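Local atomic coordinates of NAD(P)H-hydrate epimerase (Saccharomyces cerevisiae, PDB entry 1JZT), a protein that catalyses the epimerization of the R and S forms of NAD(P)HX, a hydrated, damaged NAD(P)H, so that an S-specific dehydratase can repair both epimers. Residues K10-I15 with F141-K146; Q30-A35 with P67-G72; T176-D179 with G183-S186; K17-M20 with G25-L28; I222-A227 with G231-G236. All blocks are in the same frame, centred on the assembly; numbering follows the deposited sequence.

Contacts 1, 2 and 3 lie around the predicted substrate and potassium sites of a Rossmann-like domain; contact 4 borders them through L28 CD1, 4.0 Å from N69 OD1, and contact 5 lies farther out. Contacts 1 and 2 have centres 13 Å apart and touch where N70 ND2 comes 3.2 Å from F141 O; the side chains of F143 and N69 are about 5 Å apart. Contact 3 joins contact 1 through a probable hydrogen bond of 3.2 Å between F141 N and T176 OG1. Helix 9-19 serves contacts 1 and 4, and contact 4 meets contact 5 where L19 CD2 lies 3.7 Å from F226 CE2. In contacts 3 and 4 the nearest atoms are about 17 Å apart.

Contact 1 of 5, residues K10-I15 with F141-K146; sequences KLAAEI and FGFSFK
A12, on helix 9-19, holds its methyl over one face of the F143 ring. F143 belongs to a type I beta turn, G142 to F145, in the loop that follows strand 133-139 of the Rossmann-like sheet. A12 CB lies 4.0 Å from the centroid of the F143 ring and 19° off its normal, a CH-pi contact displaced toward the rim, above CD1 and CE1. A single methyl suits the place because it lets the helix approach the ring closely. The carbonyl of the same residue also takes part, with A12 O 3.8 Å from F143 CZ. At A13 the backbone leads: A13 N comes obliquely to within 3.7 Å of F143 CE1, and A13 CB is 4.2 Å from that same carbon. F143 reaches the helix with CG set between its own N and carbonyl carbon (chi1 76°), which carries the ring out from the turn. With an alanine here, the A12 methyl would probably lose its aromatic face and a gap would open between helix and turn. G142 to K146 are predicted to help bind (6S)-NADPHX, and D173 of that site makes a weak hydrogen bond to F143 N. The turn itself is closed by F145 N, which donates to G142 O at 2.9 Å.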
# COMPACT_ATOMS: atom_id res chain seq x y z
N LYS A 10 -11.11 9.29 -11.30
CA LYS A 10 -10.90 10.48 -12.12
C LYS A 10 -10.48 11.67 -11.25
O LYS A 10 -9.47 12.31 -11.53
CB LYS A 10 -12.18 10.83 -12.88
CG LYS A 10 -12.09 12.10 -13.71
CD LYS A 10 -13.45 12.44 -14.31
CE LYS A 10 -13.38 13.72 -15.13
NZ LYS A 10 -12.42 13.59 -16.27
N LEU A 11 -11.26 11.96 -10.22
CA LEU A 11 -10.92 13.07 -9.33
C LEU A 11 -9.62 12.78 -8.57
O LEU A 11 -8.86 13.70 -8.28
CB LEU A 11 -12.05 13.33 -8.33
CG LEU A 11 -13.22 14.17 -8.85
CD1 LEU A 11 -13.84 13.49 -10.06
CD2 LEU A 11 -14.25 14.35 -7.74
N ALA A 12 -9.38 11.51 -8.26
CA ALA A 12 -8.17 11.13 -7.55
C ALA A 12 -6.94 11.55 -8.35
O ALA A 12 -5.95 12.02 -7.79
CB ALA A 12 -8.15 9.62 -7.31
N ALA A 13 -7.01 11.38 -9.67
CA ALA A 13 -5.93 11.76 -10.56
C ALA A 13 -5.79 13.28 -10.58
O ALA A 13 -4.69 13.81 -10.62
CB ALA A 13 -6.19 11.22 -11.96
N GLU A 14 -6.93 13.97 -10.55
CA GLU A 14 -6.95 15.43 -10.55
C GLU A 14 -6.34 15.96 -9.25
O GLU A 14 -5.60 16.94 -9.26
CB GLU A 14 -8.38 15.94 -10.69
CG GLU A 14 -8.93 15.86 -12.11
CD GLU A 14 -10.43 16.11 -12.18
OE1 GLU A 14 -10.91 17.06 -11.51
OE2 GLU A 14 -11.12 15.37 -12.91
N ILE A 15 -6.66 15.31 -8.14
CA ILE A 15 -6.12 15.72 -6.85
C ILE A 15 -4.60 15.64 -6.87
O ILE A 15 -3.92 16.61 -6.56
CB ILE A 15 -6.67 14.84 -5.71
CG1 ILE A 15 -8.15 15.16 -5.47
CG2 ILE A 15 -5.84 15.06 -4.44
CD1 ILE A 15 -8.84 14.26 -4.47
N PHE A 141 -0.43 -2.40 -7.87
CA PHE A 141 -1.01 -1.30 -8.64
C PHE A 141 -1.95 -0.43 -7.81
O PHE A 141 -2.70 -0.93 -6.98
CB PHE A 141 -1.77 -1.83 -9.87
CG PHE A 141 -0.87 -2.39 -10.93
CD1 PHE A 141 0.17 -1.63 -11.45
CD2 PHE A 141 -1.06 -3.68 -11.40
CE1 PHE A 141 1.01 -2.15 -12.42
CE2 PHE A 141 -0.22 -4.21 -12.37
CZ PHE A 141 0.82 -3.44 -12.88
N GLY A 142 -1.90 0.87 -8.07
CA GLY A 142 -2.74 1.82 -7.37
C GLY A 142 -3.98 2.27 -8.12
O GLY A 142 -4.39 1.63 -9.09
N PHE A 143 -4.58 3.37 -7.68
CA PHE A 143 -5.81 3.87 -8.29
C PHE A 143 -5.74 4.15 -9.79
O PHE A 143 -6.78 4.36 -10.43
CB PHE A 143 -6.30 5.12 -7.54
CG PHE A 143 -5.51 6.37 -7.83
CD1 PHE A 143 -5.76 7.10 -8.99
CD2 PHE A 143 -4.54 6.81 -6.95
CE1 PHE A 143 -5.04 8.27 -9.25
CE2 PHE A 143 -3.81 7.98 -7.20
CZ PHE A 143 -4.07 8.71 -8.36
N SER A 144 -4.54 4.14 -10.35
CA SER A 144 -4.34 4.38 -11.78
C SER A 144 -4.41 3.08 -12.58
O SER A 144 -4.16 3.06 -13.78
CB SER A 144 -2.98 5.03 -12.02
OG SER A 144 -1.95 4.13 -11.64
N PHE A 145 -4.76 1.99 -11.90
CA PHE A 145 -4.85 0.68 -12.54
C PHE A 145 -5.95 0.62 -13.59
O PHE A 145 -7.05 1.14 -13.39
CB PHE A 145 -5.12 -0.41 -11.48
CG PHE A 145 -5.45 -1.76 -12.07
CD1 PHE A 145 -4.54 -2.42 -12.88
CD2 PHE A 145 -6.68 -2.36 -11.81
CE1 PHE A 145 -4.84 -3.67 -13.44
CE2 PHE A 145 -7.00 -3.60 -12.36
CZ PHE A 145 -6.08 -4.26 -13.18
N LYS A 146 -5.65 -0.03 -14.71
CA LYS A 146 -6.61 -0.19 -15.79
C LYS A 146 -6.44 -1.57 -16.41
O LYS A 146 -5.38 -1.89 -16.95
CB LYS A 146 -6.41 0.89 -16.86
CG LYS A 146 -6.70 2.31 -16.38

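Contact 2 of 5, residues Q30-A35 with P67-G72; sequences QLMELA and PGNNGG
M32, present as selenomethionine, reaches from helix 28-46 to the first turn of helix 69-83 and meets it at N69 and G72. Its SE lies 3.7 Å from G72 CA, and its methyl carbon CE stands only 3.0 Å from N69 OD1, a tight fit of a methyl against an amide oxygen. The two side chains run past each other in opposite directions. M32 places CG opposite its backbone N (chi1 -173°) and bends at SE (chi3 -72°), which turns CE toward the asparagine. Glycine suits position 72, since a CB on G72 would fall 2.5 Å from M32 SE. The long, unbranched methionine chain suits position 32 because it can bridge the two helices; the selenium is a label. Farther out, F101, Y102 and L105 of helix 100-111 pack on M32, as do D73 and V76 of helix 69-83. E33 adds a salt bridge to R79 and a hydrogen bond to H80, tying the same two helices together. G68 stands at the N-cap of helix 69-83, where its O accepts from G72 N at 3.1 Å. The glycine-rich strand-turn-helix is consistent with a Rossmann-type nucleotide site: N69 to D73 are predicted to bind (6S)-NADPHX, and N70 also potassium.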
# COMPACT_ATOMS: atom_id res chain seq x y z
N GLN A 30 8.05 13.95 -0.96
CA GLN A 30 7.34 14.16 0.29
C GLN A 30 6.09 13.28 0.40
O GLN A 30 5.91 12.56 1.38
CB GLN A 30 6.89 15.61 0.44
CG GLN A 30 8.00 16.61 0.73
CD GLN A 30 7.49 18.03 0.57
OE1 GLN A 30 7.39 18.53 -0.55
NE2 GLN A 30 7.13 18.67 1.68
N LEU A 31 5.24 13.36 -0.61
CA LEU A 31 3.99 12.60 -0.58
C LEU A 31 4.21 11.09 -0.47
O LEU A 31 3.50 10.41 0.28
CB LEU A 31 3.16 12.92 -1.82
CG LEU A 31 2.71 14.39 -1.94
CD1 LEU A 31 1.78 14.54 -3.14
CD2 LEU A 31 2.00 14.83 -0.66
N MSE A 32 5.17 10.58 -1.22
CA MSE A 32 5.48 9.15 -1.21
C MSE A 32 6.05 8.72 0.14
O MSE A 32 5.74 7.64 0.65
CB MSE A 32 6.46 8.83 -2.35
CG MSE A 32 6.73 7.35 -2.55
SE MSE A 32 7.42 7.00 -4.35
CE MSE A 32 5.78 7.30 -5.34
N GLU A 33 6.88 9.57 0.74
CA GLU A 33 7.47 9.27 2.04
C GLU A 33 6.35 9.21 3.08
O GLU A 33 6.28 8.28 3.89
CB GLU A 33 8.48 10.35 2.43
CG GLU A 33 9.26 10.06 3.70
CD GLU A 33 10.10 8.80 3.60
OE1 GLU A 33 10.54 8.43 2.48
OE2 GLU A 33 10.35 8.18 4.65
N LEU A 34 5.48 10.22 3.06
CA LEU A 34 4.37 10.27 4.01
C LEU A 34 3.40 9.11 3.77
O LEU A 34 2.92 8.51 4.72
CB LEU A 34 3.64 11.62 3.89
CG LEU A 34 4.39 12.87 4.36
CD1 LEU A 34 3.54 14.10 4.08
CD2 LEU A 34 4.71 12.78 5.84
N ALA A 35 3.13 8.80 2.50
CA ALA A 35 2.22 7.70 2.18
C ALA A 35 2.79 6.36 2.65
O ALA A 35 2.09 5.56 3.28
CB ALA A 35 1.95 7.65 0.68
N PRO A 67 5.52 -1.61 -10.60
CA PRO A 67 6.41 -0.74 -11.37
C PRO A 67 6.10 0.76 -11.34
O PRO A 67 6.80 1.54 -11.97
CB PRO A 67 6.30 -1.32 -12.77
CG PRO A 67 4.84 -1.64 -12.85
CD PRO A 67 4.52 -2.25 -11.48
N GLY A 68 5.05 1.16 -10.63
CA GLY A 68 4.72 2.57 -10.59
C GLY A 68 4.67 3.17 -9.20
O GLY A 68 5.35 2.72 -8.28
N ASN A 69 3.84 4.20 -9.06
CA ASN A 69 3.65 4.94 -7.81
C ASN A 69 3.31 4.04 -6.61
O ASN A 69 3.86 4.23 -5.52
CB ASN A 69 2.51 5.95 -8.01
CG ASN A 69 2.22 6.76 -6.77
OD1 ASN A 69 3.02 7.62 -6.39
ND2 ASN A 69 1.08 6.51 -6.13
N ASN A 70 2.40 3.09 -6.80
CA ASN A 70 1.99 2.20 -5.73
C ASN A 70 3.22 1.46 -5.20
O ASN A 70 3.42 1.35 -3.99
CB ASN A 70 0.93 1.20 -6.23
CG ASN A 70 -0.01 0.74 -5.12
OD1 ASN A 70 -0.61 1.56 -4.41
ND2 ASN A 70 -0.17 -0.57 -4.97
N GLY A 71 4.05 0.96 -6.12
CA GLY A 71 5.25 0.25 -5.72
C GLY A 71 6.19 1.16 -4.95
O GLY A 71 6.83 0.73 -3.99
N GLY A 72 6.28 2.42 -5.37
CA GLY A 72 7.15 3.37 -4.69
C GLY A 72 6.73 3.52 -3.23
O GLY A 72 7.58 3.55 -2.34

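Contact 3 of 5, residues T176-D179 with G183-S186; sequences TGWD and GPIS
G177 O receives hydrogen bonds from three waters, each of which goes on to the backbone or hydroxyl of the I185-S186 end. Water 2 gives the shortest of the three, 2.8 Å to G177 O, and accepts from S186 N. Water 3 donates to G177 O and also to S186 O, and takes a weak bond from I185 N. Water 1 donates to G177 O and lies 3.0 Å from S186 OG. Nearer the turn the backbones meet directly, in a single antiparallel bridge between D179 and G183 that closes a three-residue turn, 180-182, within the long loop that links strands 169-172 and 194-198. T176, just before G177 in this loop, is predicted to bind potassium. The hydrogen-bonded pair has D179 N donating to G183 O at 2.8 Å and G183 N donating to D179 O at 2.6 Å. Positive phi at G177 and G183 explains glycine at both places. Beside the bridge, P184 lays CB over the five-membered ring of W178, 3.7 Å from its centroid and 7° off the normal, a CH-pi contact well suited to a flat-sided proline and a broad indole. With CG anti to the carbonyl carbon (chi1 -78°), the indole lies alongside P184, both side chains pointing the same way, and W178 NE1 donates to I190 O. D179 OD1 accepts from D181 N and K182 N within the turn, while D179 CB packs 4.0 Å from I185 CG1.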
# COMPACT_ATOMS: atom_id res chain seq x y z
N THR A 176 -5.12 -4.61 -5.43
CA THR A 176 -4.65 -4.81 -6.80
C THR A 176 -5.58 -5.75 -7.56
O THR A 176 -5.97 -6.80 -7.06
CB THR A 176 -3.22 -5.36 -6.79
OG1 THR A 176 -2.34 -4.39 -6.21
CG2 THR A 176 -2.75 -5.68 -8.21
N GLY A 177 -5.97 -5.36 -8.77
CA GLY A 177 -6.85 -6.21 -9.56
C GLY A 177 -8.31 -5.83 -9.46
O GLY A 177 -9.13 -6.31 -10.25
N TRP A 178 -8.66 -5.00 -8.48
CA TRP A 178 -10.05 -4.56 -8.31
C TRP A 178 -10.31 -3.38 -9.25
O TRP A 178 -9.38 -2.65 -9.60
CB TRP A 178 -10.31 -4.09 -6.87
CG TRP A 178 -10.51 -5.17 -5.86
CD1 TRP A 178 -10.03 -6.45 -5.91
CD2 TRP A 178 -11.21 -5.05 -4.61
NE1 TRP A 178 -10.37 -7.13 -4.76
CE2 TRP A 178 -11.10 -6.30 -3.94
CE3 TRP A 178 -11.91 -4.01 -3.98
CZ2 TRP A 178 -11.67 -6.54 -2.68
CZ3 TRP A 178 -12.48 -4.25 -2.72
CH2 TRP A 178 -12.35 -5.50 -2.09
N ASP A 179 -11.56 -3.21 -9.66
CA ASP A 179 -11.89 -2.07 -10.50
C ASP A 179 -11.94 -0.91 -9.50
O ASP A 179 -12.77 -0.91 -8.60
CB ASP A 179 -13.24 -2.26 -11.17
CG ASP A 179 -13.56 -1.14 -12.14
OD1 ASP A 179 -13.68 0.02 -11.70
OD2 ASP A 179 -13.67 -1.41 -13.36
N GLY A 183 -15.20 -1.91 -8.26
CA GLY A 183 -14.95 -2.92 -7.25
C GLY A 183 -14.39 -4.20 -7.85
O GLY A 183 -14.04 -4.23 -9.02
N PRO A 184 -14.32 -5.29 -7.07
CA PRO A 184 -13.79 -6.57 -7.56
C PRO A 184 -14.64 -7.16 -8.69
O PRO A 184 -15.83 -7.40 -8.52
CB PRO A 184 -13.79 -7.44 -6.30
CG PRO A 184 -14.98 -6.93 -5.55
CD PRO A 184 -14.86 -5.44 -5.71
N ILE A 185 -14.01 -7.37 -9.84
CA ILE A 185 -14.70 -7.91 -10.99
C ILE A 185 -14.06 -9.22 -11.45
O ILE A 185 -14.72 -10.26 -11.51
CB ILE A 185 -14.68 -6.92 -12.18
CG1 ILE A 185 -15.31 -5.59 -11.77
CG2 ILE A 185 -15.40 -7.53 -13.38
CD1 ILE A 185 -16.76 -5.69 -11.32
N SER A 186 -12.77 -9.17 -11.76
CA SER A 186 -12.04 -10.35 -12.21
C SER A 186 -11.82 -11.34 -11.07
O SER A 186 -11.66 -10.95 -9.91
CB SER A 186 -10.69 -9.93 -12.80
OG SER A 186 -9.91 -9.21 -11.87
O HOH W 1 -7.68 -7.44 -12.88
O HOH W 2 -11.84 -6.29 -11.11
O HOH W 3 -11.13 -8.19 -9.13

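Contact 4 of 5, residues K17-M20 with G25-L28; sequences KELM and GFTL
The chain turns back on itself just after helix 9-19, where F26 N donates to L19 O at 3.1 Å. This helix-loop-helix connection leads from helix 9-19 to helix 28-46, with M20 the first residue to leave helical angles and T27 at the N-cap of the next helix. Positive phi at G25 suits glycine, which lets the chain swing round toward L19. A second link is weaker: M20 CA makes a CH...O contact of 3.3 Å with F26 O. The same F26 O is also gripped by water 4, which donates to it at 2.8 Å and to M20 O at 2.7 Å, so one water pins both carbonyls. Among the side chains, L19 meets F26 through their CD2 carbons, 4.2 Å apart, while L19 O lies near the plane of the F26 ring, at its edge. F26 and M20 also pack on L31 of helix 28-46, so apolar residues suit both places. T27, a good N-cap residue, bonds through OG1 to Q30 OE1 and caps a backbone N of the new helix. In M20, a selenomethionine, CG lies anti to the carbonyl carbon (chi1 -77°), and the chain runs on past the F26 carbonyl to put SE 3.7 Å from L28 CA.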
# COMPACT_ATOMS: atom_id res chain seq x y z
N LYS A 17 -2.62 15.56 -9.36
CA LYS A 17 -2.09 16.52 -10.32
C LYS A 17 -2.01 17.90 -9.69
O LYS A 17 -1.02 18.61 -9.87
CB LYS A 17 -2.97 16.57 -11.57
CG LYS A 17 -2.51 17.59 -12.60
CD LYS A 17 -3.51 17.73 -13.75
CE LYS A 17 -3.19 18.94 -14.61
NZ LYS A 17 -4.18 19.17 -15.72
N GLU A 18 -3.04 18.28 -8.95
CA GLU A 18 -3.04 19.58 -8.31
C GLU A 18 -2.05 19.67 -7.17
O GLU A 18 -1.32 20.66 -7.05
CB GLU A 18 -4.44 19.94 -7.80
CG GLU A 18 -5.35 20.52 -8.87
CD GLU A 18 -6.64 21.05 -8.30
OE1 GLU A 18 -6.59 21.83 -7.32
OE2 GLU A 18 -7.72 20.70 -8.84
N LEU A 19 -2.00 18.64 -6.33
CA LEU A 19 -1.09 18.64 -5.19
C LEU A 19 0.36 18.88 -5.61
O LEU A 19 1.09 19.62 -4.96
CB LEU A 19 -1.19 17.33 -4.40
CG LEU A 19 -2.48 17.14 -3.60
CD1 LEU A 19 -2.44 15.79 -2.88
CD2 LEU A 19 -2.62 18.27 -2.58
N MSE A 20 0.78 18.26 -6.71
CA MSE A 20 2.15 18.45 -7.15
C MSE A 20 2.31 19.50 -8.24
O MSE A 20 3.35 19.58 -8.89
CB MSE A 20 2.75 17.10 -7.56
CG MSE A 20 3.13 16.27 -6.34
SE MSE A 20 3.38 14.40 -6.70
CE MSE A 20 1.51 13.90 -6.85
N GLY A 25 2.68 23.06 -4.81
CA GLY A 25 4.10 22.87 -4.58
C GLY A 25 4.57 21.61 -3.89
O GLY A 25 5.75 21.52 -3.54
N PHE A 26 3.70 20.62 -3.69
CA PHE A 26 4.14 19.38 -3.05
C PHE A 26 5.04 18.61 -4.00
O PHE A 26 4.86 18.66 -5.21
CB PHE A 26 2.94 18.52 -2.66
CG PHE A 26 2.49 18.71 -1.24
CD1 PHE A 26 3.39 18.51 -0.19
CD2 PHE A 26 1.19 19.08 -0.94
CE1 PHE A 26 3.00 18.68 1.13
CE2 PHE A 26 0.78 19.25 0.39
CZ PHE A 26 1.69 19.05 1.43
N THR A 27 6.03 17.91 -3.45
CA THR A 27 6.94 17.11 -4.27
C THR A 27 6.58 15.65 -4.10
O THR A 27 6.06 15.24 -3.06
CB THR A 27 8.42 17.30 -3.86
OG1 THR A 27 8.63 16.78 -2.54
CG2 THR A 27 8.81 18.77 -3.90
N LEU A 28 6.85 14.85 -5.13
CA LEU A 28 6.56 13.42 -5.08
C LEU A 28 7.30 12.78 -3.91
O LEU A 28 6.77 11.88 -3.25
CB LEU A 28 6.98 12.74 -6.38
CG LEU A 28 6.83 11.21 -6.41
CD1 LEU A 28 5.36 10.84 -6.30
CD2 LEU A 28 7.44 10.66 -7.69
O HOH W 4 5.24 20.48 -7.24

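Contact 5 of 5, residues I222-A227 with G231-G236; sequences IPRDFA and GFEPFG
R224 and E233 form a salt bridge in which the carboxylate lies over a face of the guanidinium: E233 OE2 is 2.7 Å from R224 NH1, yet no N-H points at it, so charge alone joins them. The two planes are 17° apart. The bridge flanks a Schellman motif that ends helix 224-229, with G231 as the C-prime residue; its positive phi favours glycine. In the motif F232 N donates to A227 O at 3.1 Å, and G231 N to N228 O. F232 folds back, its CG between N and carbonyl carbon (chi1 70°), which swings the ring under the A227 methyl, 3.7 Å from CB to the F232 centroid. Alanine suits this spot because its small methyl lets ring and P234 both approach the helix. I222 comes in at the ring edge, where its CD1 is 4.1 Å from F232 CZ, and I15 also touches the ring. A serine in place of F232 would probably leave the A227 methyl without its aromatic cover and I222 CD1 without the ring edge it packs against. P234 packs against the same methyl, its CD 3.8 Å from A227 CB, and its CG 3.9 Å from R224 CA.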
# COMPACT_ATOMS: atom_id res chain seq x y z
N ILE A 222 -3.85 17.05 3.66
CA ILE A 222 -4.97 17.68 2.95
C ILE A 222 -5.70 18.73 3.79
O ILE A 222 -6.25 18.42 4.84
CB ILE A 222 -5.99 16.61 2.52
CG1 ILE A 222 -5.33 15.62 1.56
CG2 ILE A 222 -7.20 17.27 1.86
CD1 ILE A 222 -6.10 14.34 1.41
N PRO A 223 -5.72 19.99 3.32
CA PRO A 223 -6.41 21.08 4.03
C PRO A 223 -7.92 20.99 3.80
O PRO A 223 -8.37 20.36 2.84
CB PRO A 223 -5.77 22.33 3.43
CG PRO A 223 -5.49 21.93 2.04
CD PRO A 223 -4.97 20.51 2.16
N ARG A 224 -8.69 21.62 4.68
CA ARG A 224 -10.15 21.58 4.59
C ARG A 224 -10.75 22.04 3.26
O ARG A 224 -11.46 21.29 2.60
CB ARG A 224 -10.74 22.42 5.73
CG ARG A 224 -12.24 22.31 5.87
CD ARG A 224 -12.75 23.28 6.92
NE ARG A 224 -14.20 23.19 7.09
CZ ARG A 224 -14.82 22.14 7.60
NH1 ARG A 224 -14.13 21.07 7.97
NH2 ARG A 224 -16.15 22.14 7.72
N ASP A 225 -10.47 23.28 2.88
CA ASP A 225 -11.01 23.83 1.64
C ASP A 225 -10.71 22.97 0.41
O ASP A 225 -11.56 22.83 -0.47
CB ASP A 225 -10.48 25.25 1.42
CG ASP A 225 -8.98 25.28 1.20
OD1 ASP A 225 -8.24 24.78 2.08
OD2 ASP A 225 -8.55 25.81 0.15
N PHE A 226 -9.51 22.40 0.36
CA PHE A 226 -9.11 21.57 -0.77
C PHE A 226 -9.98 20.31 -0.82
O PHE A 226 -10.50 19.95 -1.87
CB PHE A 226 -7.64 21.16 -0.63
CG PHE A 226 -7.11 20.39 -1.80
CD1 PHE A 226 -6.86 21.03 -3.01
CD2 PHE A 226 -6.83 19.03 -1.68
CE1 PHE A 226 -6.34 20.32 -4.09
CE2 PHE A 226 -6.32 18.32 -2.76
CZ PHE A 226 -6.07 18.96 -3.97
N ALA A 227 -10.11 19.65 0.33
CA ALA A 227 -10.93 18.44 0.42
C ALA A 227 -12.36 18.76 0.01
O ALA A 227 -12.93 18.10 -0.86
CB ALA A 227 -10.90 17.89 1.85
N GLY A 231 -15.31 17.30 -2.87
CA GLY A 231 -16.42 16.54 -2.34
C GLY A 231 -16.27 15.80 -1.03
O GLY A 231 -17.17 15.05 -0.66
N PHE A 232 -15.16 15.97 -0.32
CA PHE A 232 -15.01 15.28 0.95
C PHE A 232 -14.46 16.18 2.05
O PHE A 232 -14.04 17.30 1.80
CB PHE A 232 -14.14 14.02 0.80
CG PHE A 232 -12.68 14.31 0.55
CD1 PHE A 232 -12.24 14.73 -0.70
CD2 PHE A 232 -11.74 14.12 1.56
CE1 PHE A 232 -10.88 14.95 -0.94
CE2 PHE A 232 -10.38 14.33 1.33
CZ PHE A 232 -9.95 14.75 0.08
N GLU A 233 -14.48 15.67 3.28
CA GLU A 233 -13.98 16.42 4.42
C GLU A 233 -12.66 15.79 4.88
O GLU A 233 -12.50 14.57 4.86
CB GLU A 233 -14.99 16.36 5.56
CG GLU A 233 -14.94 17.55 6.51
CD GLU A 233 -15.50 18.80 5.88
OE1 GLU A 233 -16.72 18.82 5.59
OE2 GLU A 233 -14.73 19.77 5.68
N PRO A 234 -11.68 16.62 5.29
CA PRO A 234 -10.40 16.07 5.75
C PRO A 234 -10.63 15.11 6.91
O PRO A 234 -11.46 15.38 7.78
CB PRO A 234 -9.62 17.33 6.16
CG PRO A 234 -10.72 18.26 6.61
CD PRO A 234 -11.76 18.07 5.53
N PHE A 235 -9.92 13.99 6.92
CA PHE A 235 -10.08 12.98 7.96
C PHE A 235 -9.54 13.37 9.34
O PHE A 235 -8.50 14.02 9.45
CB PHE A 235 -9.47 11.67 7.50
CG PHE A 235 -10.15 11.10 6.29
CD1 PHE A 235 -11.33 10.37 6.42
CD2 PHE A 235 -9.67 11.38 5.01
CE1 PHE A 235 -12.02 9.94 5.30
CE2 PHE A 235 -10.35 10.95 3.88
CZ PHE A 235 -11.53 10.23 4.03
N GLY A 236 -10.26 12.96 10.37
CA GLY A 236 -9.88 13.29 11.73
C GLY A 236 -8.79 12.42 12.35
O GLY A 236 -9.03 11.71 13.33